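PDB 7D6C: carboxysome assembly protein CcmN from Synechococcus elongatus, which is required for carboxysome formation, its N-terminal part, the piece in this chain, binding CcmM and its C-terminal peptide the shell protein CcmK2. Local coordinates for residues Leu37-Ile48 with Ser58-Ile69; Ala76-Val87 with Leu93-Ile104. All coordinates share one frame; numbering follows the deposited sequence.

In the fold
Both contacts join successive turns of one parallel beta-helix, and both are largely buried. Contact 1 is centred about 9 Å from the chain centre and contact 2 about 5 Å. They share two sheets: strands 59-63 and 80-82 are neighbours in one, 66-69 and 85-87 in another, with His61 N probably hydrogen-bonded to Ile81 O at 2.7 Å. Each contact runs aliphatic side chains along the inside of the helix and places polar groups at its corner. Contact 1 adds a salt-bridged pair, Arg45 and Glu47, on its outward side, whereas contact 2 relies on uncharged amides and hydroxyls. Another protein's chain meets the outward sides of both; a second copy of this protein packs against contact 2.

Contact 1: residues Leu37-Ile48 with Ser58-Ile69; sequences LLIAEADSRIEI and SVIHARGGAIII
Leu37 lies alongside Val59 at the start of a parallel ladder whose strand axes, 37-40 and 59-63, are 4.7 Å apart and differ in direction by 4°. Leu38 faces the other side and rests CD2 on Ile60 CG1 at 3.5 Å. The ladder continues through Ile39, whose N donates to Ile60 O at 2.7 Å. CG2 of Ile39 meets CD2 and NE2 of the His61 imidazole. Past Ala40, paired with Ala62, Glu41 bends at chi2 (-73°) and brings OE1 to the edge of the same ring, where His61 NE2 donates at 3.2 Å. That bond lies close to the ring plane but reaches OE1 from above the carboxylate plane. His61 ND1 is held by a polar side chain of another protein's chain, so that both ring nitrogens are hydrogen-bonded and the rotation of the ring is fixed; a phenylalanine here would probably leave Glu41 OE1 and that second partner without their mate. The chain then turns through Glu41 to Ser44, and buried Ser44 OG accepts from Gly65 N at 2.9 Å, linking the two corners. The register shifts by one residue across this corner. Arg45 lays its guanidinium over Ala66 CB, 3.7 Å from the plane, and forms a salt bridge with Glu47, whose CG is anti to the backbone N (chi1 -176°) and whose extended chain runs beside Ile68. Ile46 instead turns inward, CD1 reaching Ile60 CG2 at 3.7 Å and so tying one face of the coil to the next. Ile48 and Ile69 finish the inner row, CG1 to CG1. Short parallel strands stacked coil on coil, aliphatic side chains turned inward and corners between three flat sheets, wound left-handed, make this a left-handed parallel beta-helix.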
loop_
_atom_site.group_PDB
_atom_site.type_symbol
_atom_site.label_atom_id
_atom_site.label_comp_id
_atom_site.label_asym_id
_atom_site.label_seq_id
_atom_site.Cartn_x
_atom_site.Cartn_y
_atom_site.Cartn_z
ATOM N N LEU F 37 4.927 7.891 -3.373
ATOM C CA LEU F 37 5.006 8.020 -4.818
ATOM C C LEU F 37 3.901 8.954 -5.264
ATOM O O LEU F 37 2.725 8.562 -5.261
ATOM C CB LEU F 37 4.870 6.655 -5.481
ATOM C CG LEU F 37 5.931 5.676 -4.997
ATOM C CD1 LEU F 37 5.650 4.273 -5.506
ATOM C CD2 LEU F 37 7.263 6.206 -5.485
ATOM N N LEU F 38 4.279 10.190 -5.638
ATOM C CA LEU F 38 3.354 11.168 -6.222
ATOM C C LEU F 38 3.518 11.162 -7.739
ATOM O O LEU F 38 4.526 11.653 -8.261
ATOM C CB LEU F 38 3.613 12.560 -5.665
ATOM C CG LEU F 38 3.756 12.575 -4.151
ATOM C CD1 LEU F 38 3.865 13.988 -3.627
ATOM C CD2 LEU F 38 2.574 11.884 -3.534
ATOM N N ILE F 39 2.532 10.612 -8.441
ATOM C CA ILE F 39 2.567 10.481 -9.892
ATOM C C ILE F 39 1.391 11.254 -10.465
ATOM O O ILE F 39 0.251 11.092 -10.007
ATOM C CB ILE F 39 2.528 9.003 -10.322
ATOM C CG1 ILE F 39 3.773 8.298 -9.814
ATOM C CG2 ILE F 39 2.468 8.854 -11.831
ATOM C CD1 ILE F 39 3.591 7.742 -8.465
ATOM N N ALA F 40 1.667 12.112 -11.448
ATOM C CA ALA F 40 0.618 12.861 -12.138
ATOM C C ALA F 40 0.849 12.744 -13.639
ATOM O O ALA F 40 1.927 13.093 -14.135
ATOM C CB ALA F 40 0.582 14.328 -11.688
ATOM N N GLU F 41 -0.152 12.228 -14.357
ATOM C CA GLU F 41 -0.068 12.119 -15.807
ATOM C C GLU F 41 -0.106 13.509 -16.445
ATOM O O GLU F 41 -0.411 14.517 -15.790
ATOM C CB GLU F 41 -1.203 11.246 -16.352
ATOM C CG GLU F 41 -1.246 9.845 -15.780
ATOM C CD GLU F 41 -0.129 8.970 -16.319
ATOM O OE1 GLU F 41 0.797 8.614 -15.554
ATOM O OE2 GLU F 41 -0.170 8.635 -17.519
ATOM N N ALA F 42 0.199 13.553 -17.749
ATOM C CA ALA F 42 0.419 14.830 -18.427
ATOM C C ALA F 42 -0.805 15.722 -18.353
ATOM O O ALA F 42 -0.676 16.952 -18.272
ATOM C CB ALA F 42 0.810 14.601 -19.882
ATOM N N ASP F 43 -1.992 15.123 -18.357
ATOM C CA ASP F 43 -3.252 15.840 -18.228
ATOM C C ASP F 43 -3.630 16.113 -16.777
ATOM O O ASP F 43 -4.815 16.288 -16.475
ATOM C CB ASP F 43 -4.366 15.037 -18.899
ATOM C CG ASP F 43 -4.552 13.665 -18.265
ATOM O OD1 ASP F 43 -3.534 12.974 -17.979
ATOM O OD2 ASP F 43 -5.721 13.292 -18.048
ATOM N N SER F 44 -2.659 16.155 -15.873
ATOM C CA SER F 44 -2.998 15.950 -14.477
ATOM C C SER F 44 -1.946 16.568 -13.571
ATOM O O SER F 44 -0.776 16.734 -13.950
ATOM C CB SER F 44 -3.152 14.454 -14.188
ATOM O OG SER F 44 -4.361 13.971 -14.749
ATOM N N ARG F 45 -2.382 16.874 -12.347
ATOM C CA ARG F 45 -1.511 17.449 -11.338
ATOM C C ARG F 45 -1.944 16.981 -9.955
ATOM O O ARG F 45 -3.113 16.649 -9.727
ATOM C CB ARG F 45 -1.546 18.973 -11.392
ATOM C CG ARG F 45 -2.955 19.481 -11.181
ATOM C CD ARG F 45 -3.030 20.961 -10.929
ATOM N NE ARG F 45 -4.437 21.333 -10.929
ATOM C CZ ARG F 45 -5.073 21.840 -9.878
ATOM N NH1 ARG F 45 -4.395 22.064 -8.748
ATOM N NH2 ARG F 45 -6.383 22.130 -9.960
ATOM N N ILE F 46 -0.994 17.011 -9.018
ATOM C CA ILE F 46 -1.254 16.740 -7.608
ATOM C C ILE F 46 -1.041 18.033 -6.835
ATOM O O ILE F 46 -0.074 18.758 -7.087
ATOM C CB ILE F 46 -0.334 15.610 -7.089
ATOM C CG1 ILE F 46 -0.779 14.263 -7.669
ATOM C CG2 ILE F 46 -0.312 15.555 -5.546
ATOM C CD1 ILE F 46 0.186 13.109 -7.389
ATOM N N GLU F 47 -1.950 18.332 -5.914
ATOM C CA GLU F 47 -1.891 19.536 -5.091
ATOM C C GLU F 47 -2.123 19.149 -3.639
ATOM O O GLU F 47 -3.152 18.543 -3.322
ATOM C CB GLU F 47 -2.929 20.571 -5.548
ATOM C CG GLU F 47 -2.908 21.930 -4.833
ATOM C CD GLU F 47 -4.037 22.889 -5.293
ATOM O OE1 GLU F 47 -4.615 22.684 -6.386
ATOM O OE2 GLU F 47 -4.348 23.855 -4.556
ATOM N N ILE F 48 -1.174 19.499 -2.765
ATOM C CA ILE F 48 -1.206 19.127 -1.352
ATOM C C ILE F 48 -1.097 20.398 -0.516
ATOM O O ILE F 48 -0.143 21.152 -0.676
ATOM C CB ILE F 48 -0.066 18.151 -0.999
ATOM C CG1 ILE F 48 -0.151 16.884 -1.848
ATOM C CG2 ILE F 48 -0.020 17.823 0.484
ATOM C CD1 ILE F 48 1.169 16.224 -1.998
ATOM N N SER F 58 2.600 5.345 0.826
ATOM C CA SER F 58 1.400 5.831 0.164
ATOM C C SER F 58 1.701 6.074 -1.303
ATOM O O SER F 58 2.859 6.179 -1.711
ATOM C CB SER F 58 0.880 7.101 0.834
ATOM O OG SER F 58 0.345 6.832 2.123
ATOM N N VAL F 59 0.653 6.095 -2.114
ATOM C CA VAL F 59 0.823 6.299 -3.548
ATOM C C VAL F 59 -0.310 7.186 -4.022
ATOM O O VAL F 59 -1.484 6.820 -3.895
ATOM C CB VAL F 59 0.835 4.988 -4.347
ATOM C CG1 VAL F 59 0.769 5.277 -5.865
ATOM C CG2 VAL F 59 2.071 4.156 -3.992
ATOM N N ILE F 60 0.034 8.355 -4.545
ATOM C CA ILE F 60 -0.938 9.287 -5.092
ATOM C C ILE F 60 -0.732 9.315 -6.595
ATOM O O ILE F 60 0.345 9.705 -7.069
ATOM C CB ILE F 60 -0.787 10.691 -4.486
ATOM C CG1 ILE F 60 -0.610 10.600 -2.967
ATOM C CG2 ILE F 60 -1.987 11.526 -4.823
ATOM C CD1 ILE F 60 -1.864 10.196 -2.206
ATOM N N HIS F 61 -1.744 8.890 -7.350
ATOM C CA HIS F 61 -1.633 8.844 -8.806
ATOM C C HIS F 61 -2.810 9.583 -9.432
ATOM O O HIS F 61 -3.936 9.073 -9.440
ATOM C CB HIS F 61 -1.557 7.409 -9.305
ATOM C CG HIS F 61 -1.263 7.308 -10.762
ATOM N ND1 HIS F 61 -1.440 6.147 -11.480
ATOM C CD2 HIS F 61 -0.814 8.231 -11.643
ATOM C CE1 HIS F 61 -1.107 6.358 -12.741
ATOM N NE2 HIS F 61 -0.724 7.615 -12.867
ATOM N N ALA F 62 -2.549 10.782 -9.964
ATOM C CA ALA F 62 -3.603 11.626 -10.518
ATOM C C ALA F 62 -3.824 11.263 -11.974
ATOM O O ALA F 62 -2.860 11.136 -12.740
ATOM C CB ALA F 62 -3.255 13.102 -10.378
ATOM N N ARG F 63 -5.088 11.059 -12.349
ATOM C CA ARG F 63 -5.397 10.658 -13.717
ATOM C C ARG F 63 -6.695 11.309 -14.167
ATOM O O ARG F 63 -7.727 11.183 -13.495
ATOM C CB ARG F 63 -5.490 9.132 -13.860
ATOM C CG ARG F 63 -5.079 8.664 -15.238
ATOM C CD ARG F 63 -5.313 7.186 -15.462
ATOM N NE ARG F 63 -4.849 6.335 -14.376
ATOM C CZ ARG F 63 -4.422 5.099 -14.593
ATOM N NH1 ARG F 63 -3.991 4.319 -13.596
ATOM N NH2 ARG F 63 -4.396 4.651 -15.842
ATOM N N GLY F 64 -6.624 12.000 -15.308
ATOM C CA GLY F 64 -7.752 12.741 -15.838
ATOM C C GLY F 64 -8.119 13.984 -15.060
ATOM O O GLY F 64 -9.279 14.416 -15.099
ATOM N N GLY F 65 -7.182 14.567 -14.346
ATOM C CA GLY F 65 -7.543 15.711 -13.558
ATOM C C GLY F 65 -6.559 15.890 -12.414
ATOM O O GLY F 65 -5.363 15.643 -12.570
ATOM N N ALA F 66 -7.088 16.330 -11.278
ATOM C CA ALA F 66 -6.245 16.674 -10.146
ATOM C C ALA F 66 -6.592 15.825 -8.930
ATOM O O ALA F 66 -7.737 15.405 -8.742
ATOM C CB ALA F 66 -6.380 18.157 -9.781
ATOM N N ILE F 67 -5.590 15.591 -8.097
ATOM C CA ILE F 67 -5.806 15.156 -6.726
ATOM C C ILE F 67 -5.407 16.320 -5.839
ATOM O O ILE F 67 -4.334 16.902 -6.027
ATOM C CB ILE F 67 -5.003 13.886 -6.389
ATOM C CG1 ILE F 67 -5.303 12.788 -7.425
ATOM C CG2 ILE F 67 -5.324 13.432 -4.994
ATOM C CD1 ILE F 67 -4.636 11.477 -7.168
ATOM N N ILE F 68 -6.281 16.698 -4.916
ATOM C CA ILE F 68 -6.025 17.824 -4.032
ATOM C C ILE F 68 -6.212 17.333 -2.608
ATOM O O ILE F 68 -7.335 17.007 -2.199
ATOM C CB ILE F 68 -6.941 19.023 -4.321
ATOM C CG1 ILE F 68 -6.632 19.618 -5.693
ATOM C CG2 ILE F 68 -6.797 20.081 -3.242
ATOM C CD1 ILE F 68 -7.844 20.155 -6.394
ATOM N N ILE F 69 -5.123 17.273 -1.858
ATOM C CA ILE F 69 -5.170 16.967 -0.435
ATOM C C ILE F 69 -5.205 18.311 0.269
ATOM O O ILE F 69 -4.244 19.080 0.204
ATOM C CB ILE F 69 -3.962 16.123 0.008
ATOM C CG1 ILE F 69 -3.671 15.033 -1.021
ATOM C CG2 ILE F 69 -4.170 15.527 1.410
ATOM C CD1 ILE F 69 -4.897 14.233 -1.395
#

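Contact 2: residues Ala76-Val87 with Leu93-Ile104; sequences AAGVLIVGQSIV and LGASTTLVNTSI
Leu80 with Thr98, Ile81 with Leu99 and Val82 with Val100 form the parallel bridges here, the strand axes 4.8 Å apart and 4° from parallel. Backbone bonds alternate along them, for instance Leu80 N to Thr97 O at 2.8 Å, and extend to the type II turns 76-79 and 94-97, where Ser96 N donates to Ala77 O.

Apolar contacts fill the inner side. Ile81 CG1 lies alongside Leu99 CD1 at 4.0 Å, while Val87 CG2 approaches the same methyl from the adjoining face. Leu93 CD1 meets Val79 CG1 at 3.8 Å, the two side chains crossing at about a right angle.

Polar side chains work at the corner. Asn101 OD1 takes the N-H of Gln84 at 3.0 Å, the donor tilted 24° from the carbonyl plane, and passes so near Gly83 that a CB there would clash with it. Ser85 turns OG away from its own N (chi1 173°), which brings the hydroxyl to Thr102 O, to which it donates at 2.9 Å. Gln84 NE2 turns to Arg63 O, and Thr98 OG1 bonds side chains of another protein's chain.

With no charged side chain in either segment, cohesion between these turns depends on backbone bonds, a hydrocarbon interior and neutral polar links.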
loop_
_atom_site.group_PDB
_atom_site.type_symbol
_atom_site.label_atom_id
_atom_site.label_comp_id
_atom_site.label_asym_id
_atom_site.label_seq_id
_atom_site.Cartn_x
_atom_site.Cartn_y
_atom_site.Cartn_z
ATOM N N ALA F 76 -2.554 7.857 6.647
ATOM C CA ALA F 76 -1.749 6.811 7.263
ATOM C C ALA F 76 -0.954 6.089 6.188
ATOM O O ALA F 76 -1.087 6.360 4.993
ATOM C CB ALA F 76 -2.624 5.828 8.033
ATOM N N ALA F 77 -0.121 5.147 6.618
ATOM C CA ALA F 77 0.735 4.428 5.685
ATOM C C ALA F 77 -0.082 3.715 4.609
ATOM O O ALA F 77 -1.215 3.278 4.840
ATOM C CB ALA F 77 1.593 3.412 6.438
ATOM N N GLY F 78 0.500 3.616 3.412
ATOM C CA GLY F 78 -0.089 2.834 2.332
ATOM C C GLY F 78 -1.450 3.276 1.816
ATOM O O GLY F 78 -2.164 2.475 1.208
ATOM N N VAL F 79 -1.843 4.526 2.043
ATOM C CA VAL F 79 -3.039 5.044 1.394
ATOM C C VAL F 79 -2.794 5.152 -0.109
ATOM O O VAL F 79 -1.694 5.512 -0.560
ATOM C CB VAL F 79 -3.412 6.395 2.020
ATOM C CG1 VAL F 79 -4.608 7.039 1.294
ATOM C CG2 VAL F 79 -3.717 6.180 3.469
ATOM N N LEU F 80 -3.818 4.821 -0.898
ATOM C CA LEU F 80 -3.713 4.803 -2.353
ATOM C C LEU F 80 -4.818 5.655 -2.968
ATOM O O LEU F 80 -6.007 5.378 -2.770
ATOM C CB LEU F 80 -3.796 3.375 -2.870
ATOM C CG LEU F 80 -3.958 3.351 -4.369
ATOM C CD1 LEU F 80 -2.618 3.656 -4.974
ATOM C CD2 LEU F 80 -4.468 2.004 -4.803
ATOM N N ILE F 81 -4.436 6.679 -3.724
ATOM C CA ILE F 81 -5.403 7.585 -4.342
ATOM C C ILE F 81 -5.137 7.636 -5.846
ATOM O O ILE F 81 -4.120 8.190 -6.287
ATOM C CB ILE F 81 -5.363 8.993 -3.727
ATOM C CG1 ILE F 81 -5.724 8.930 -2.238
ATOM C CG2 ILE F 81 -6.365 9.846 -4.386
ATOM C CD1 ILE F 81 -5.567 10.252 -1.492
ATOM N N VAL F 82 -6.046 7.052 -6.625
ATOM C CA VAL F 82 -5.953 6.990 -8.078
ATOM C C VAL F 82 -7.148 7.717 -8.658
ATOM O O VAL F 82 -8.271 7.544 -8.167
ATOM C CB VAL F 82 -5.940 5.541 -8.595
ATOM C CG1 VAL F 82 -5.984 5.538 -10.119
ATOM C CG2 VAL F 82 -4.734 4.805 -8.081
ATOM N N GLY F 83 -6.917 8.511 -9.715
ATOM C CA GLY F 83 -8.018 9.135 -10.441
ATOM C C GLY F 83 -8.066 10.620 -10.199
ATOM O O GLY F 83 -7.020 11.256 -10.364
ATOM N N GLN F 84 -9.216 11.205 -9.818
ATOM C CA GLN F 84 -9.195 12.579 -9.323
ATOM C C GLN F 84 -9.944 12.606 -8.002
ATOM O O GLN F 84 -11.047 12.058 -7.899
ATOM C CB GLN F 84 -9.826 13.655 -10.251
ATOM C CG GLN F 84 -9.414 13.586 -11.694
ATOM C CD GLN F 84 -10.592 13.159 -12.545
ATOM O OE1 GLN F 84 -11.695 13.691 -12.339
ATOM N NE2 GLN F 84 -10.447 12.029 -13.260
ATOM N N SER F 85 -9.367 13.276 -7.009
ATOM C CA SER F 85 -9.868 13.210 -5.648
ATOM C C SER F 85 -9.575 14.533 -4.951
ATOM O O SER F 85 -8.544 15.168 -5.212
ATOM C CB SER F 85 -9.212 12.034 -4.903
ATOM O OG SER F 85 -9.534 12.001 -3.522
ATOM N N ILE F 86 -10.491 14.961 -4.091
ATOM C CA ILE F 86 -10.262 16.088 -3.208
ATOM C C ILE F 86 -10.490 15.580 -1.805
ATOM O O ILE F 86 -11.600 15.148 -1.473
ATOM C CB ILE F 86 -11.199 17.263 -3.512
ATOM C CG1 ILE F 86 -11.112 17.646 -4.984
ATOM C CG2 ILE F 86 -10.865 18.447 -2.622
ATOM C CD1 ILE F 86 -11.867 18.875 -5.293
ATOM N N VAL F 87 -9.450 15.596 -0.985
ATOM C CA VAL F 87 -9.564 15.131 0.389
ATOM C C VAL F 87 -9.766 16.359 1.262
ATOM O O VAL F 87 -8.904 17.249 1.307
ATOM C CB VAL F 87 -8.338 14.311 0.819
ATOM C CG1 VAL F 87 -8.578 13.699 2.192
ATOM C CG2 VAL F 87 -8.070 13.228 -0.200
ATOM N N LEU F 93 -7.221 9.459 7.021
ATOM C CA LEU F 93 -7.380 8.278 6.182
ATOM C C LEU F 93 -6.609 7.119 6.801
ATOM O O LEU F 93 -5.373 7.158 6.867
ATOM C CB LEU F 93 -6.890 8.553 4.767
ATOM C CG LEU F 93 -7.469 9.745 4.011
ATOM C CD1 LEU F 93 -7.108 9.589 2.538
ATOM C CD2 LEU F 93 -8.945 9.809 4.196
ATOM N N GLY F 94 -7.337 6.085 7.235
ATOM C CA GLY F 94 -6.700 4.943 7.856
ATOM C C GLY F 94 -5.696 4.275 6.937
ATOM O O GLY F 94 -5.711 4.453 5.723
ATOM N N ALA F 95 -4.799 3.504 7.547
ATOM C CA ALA F 95 -3.843 2.703 6.791
ATOM C C ALA F 95 -4.528 1.909 5.685
ATOM O O ALA F 95 -5.598 1.322 5.876
ATOM C CB ALA F 95 -3.099 1.751 7.731
ATOM N N SER F 96 -3.901 1.914 4.512
ATOM C CA SER F 96 -4.345 1.135 3.356
ATOM C C SER F 96 -5.774 1.463 2.929
ATOM O O SER F 96 -6.485 0.614 2.378
ATOM C CB SER F 96 -4.180 -0.351 3.622
ATOM O OG SER F 96 -2.836 -0.565 4.018
ATOM N N THR F 97 -6.194 2.701 3.166
ATOM C CA THR F 97 -7.329 3.250 2.444
ATOM C C THR F 97 -7.042 3.258 0.949
ATOM O O THR F 97 -5.927 3.563 0.516
ATOM C CB THR F 97 -7.604 4.682 2.902
ATOM O OG1 THR F 97 -7.802 4.714 4.317
ATOM C CG2 THR F 97 -8.827 5.245 2.188
ATOM N N THR F 98 -8.068 2.962 0.157
ATOM C CA THR F 98 -8.032 3.184 -1.284
ATOM C C THR F 98 -9.175 4.100 -1.721
ATOM O O THR F 98 -10.351 3.793 -1.473
ATOM C CB THR F 98 -8.092 1.857 -2.019
ATOM O OG1 THR F 98 -6.820 1.210 -1.869
ATOM C CG2 THR F 98 -8.397 2.090 -3.492
ATOM N N LEU F 99 -8.829 5.225 -2.364
ATOM C CA LEU F 99 -9.801 6.122 -2.986
ATOM C C LEU F 99 -9.552 6.132 -4.482
ATOM O O LEU F 99 -8.459 6.516 -4.911
ATOM C CB LEU F 99 -9.680 7.544 -2.450
ATOM C CG LEU F 99 -9.760 7.811 -0.957
ATOM C CD1 LEU F 99 -9.428 9.273 -0.678
ATOM C CD2 LEU F 99 -11.131 7.495 -0.451
ATOM N N VAL F 100 -10.567 5.738 -5.266
ATOM C CA VAL F 100 -10.501 5.688 -6.738
ATOM C C VAL F 100 -11.590 6.578 -7.313
ATOM O O VAL F 100 -12.765 6.190 -7.335
ATOM C CB VAL F 100 -10.657 4.266 -7.288
ATOM C CG1 VAL F 100 -10.324 4.275 -8.759
ATOM C CG2 VAL F 100 -9.761 3.295 -6.542
ATOM N N ASN F 101 -11.197 7.746 -7.824
ATOM C CA ASN F 101 -12.138 8.735 -8.360
ATOM C C ASN F 101 -13.232 9.064 -7.336
ATOM O O ASN F 101 -14.402 9.221 -7.684
ATOM C CB ASN F 101 -12.761 8.260 -9.685
ATOM C CG ASN F 101 -11.756 8.219 -10.852
ATOM O OD1 ASN F 101 -11.012 9.171 -11.084
ATOM N ND2 ASN F 101 -11.752 7.105 -11.603
ATOM N N THR F 102 -12.854 9.152 -6.055
ATOM C CA THR F 102 -13.787 9.493 -4.983
ATOM C C THR F 102 -13.112 10.424 -3.972
ATOM O O THR F 102 -11.915 10.282 -3.689
ATOM C CB THR F 102 -14.326 8.224 -4.271
ATOM O OG1 THR F 102 -13.279 7.258 -4.134
ATOM C CG2 THR F 102 -15.465 7.576 -5.053
ATOM N N SER F 103 -13.887 11.373 -3.430
ATOM C CA SER F 103 -13.395 12.476 -2.597
ATOM C C SER F 103 -13.909 12.361 -1.162
ATOM O O SER F 103 -14.866 11.645 -0.872
ATOM C CB SER F 103 -13.826 13.830 -3.182
ATOM O OG SER F 103 -13.592 13.922 -4.576
ATOM N N ILE F 104 -13.298 13.111 -0.250
ATOM C CA ILE F 104 -13.642 13.033 1.168
ATOM C C ILE F 104 -14.051 14.412 1.677
ATOM O O ILE F 104 -13.312 15.398 1.523
ATOM C CB ILE F 104 -12.483 12.465 2.006
ATOM C CG1 ILE F 104 -12.141 11.055 1.525
ATOM C CG2 ILE F 104 -12.833 12.464 3.499
ATOM C CD1 ILE F 104 -13.295 10.081 1.688
#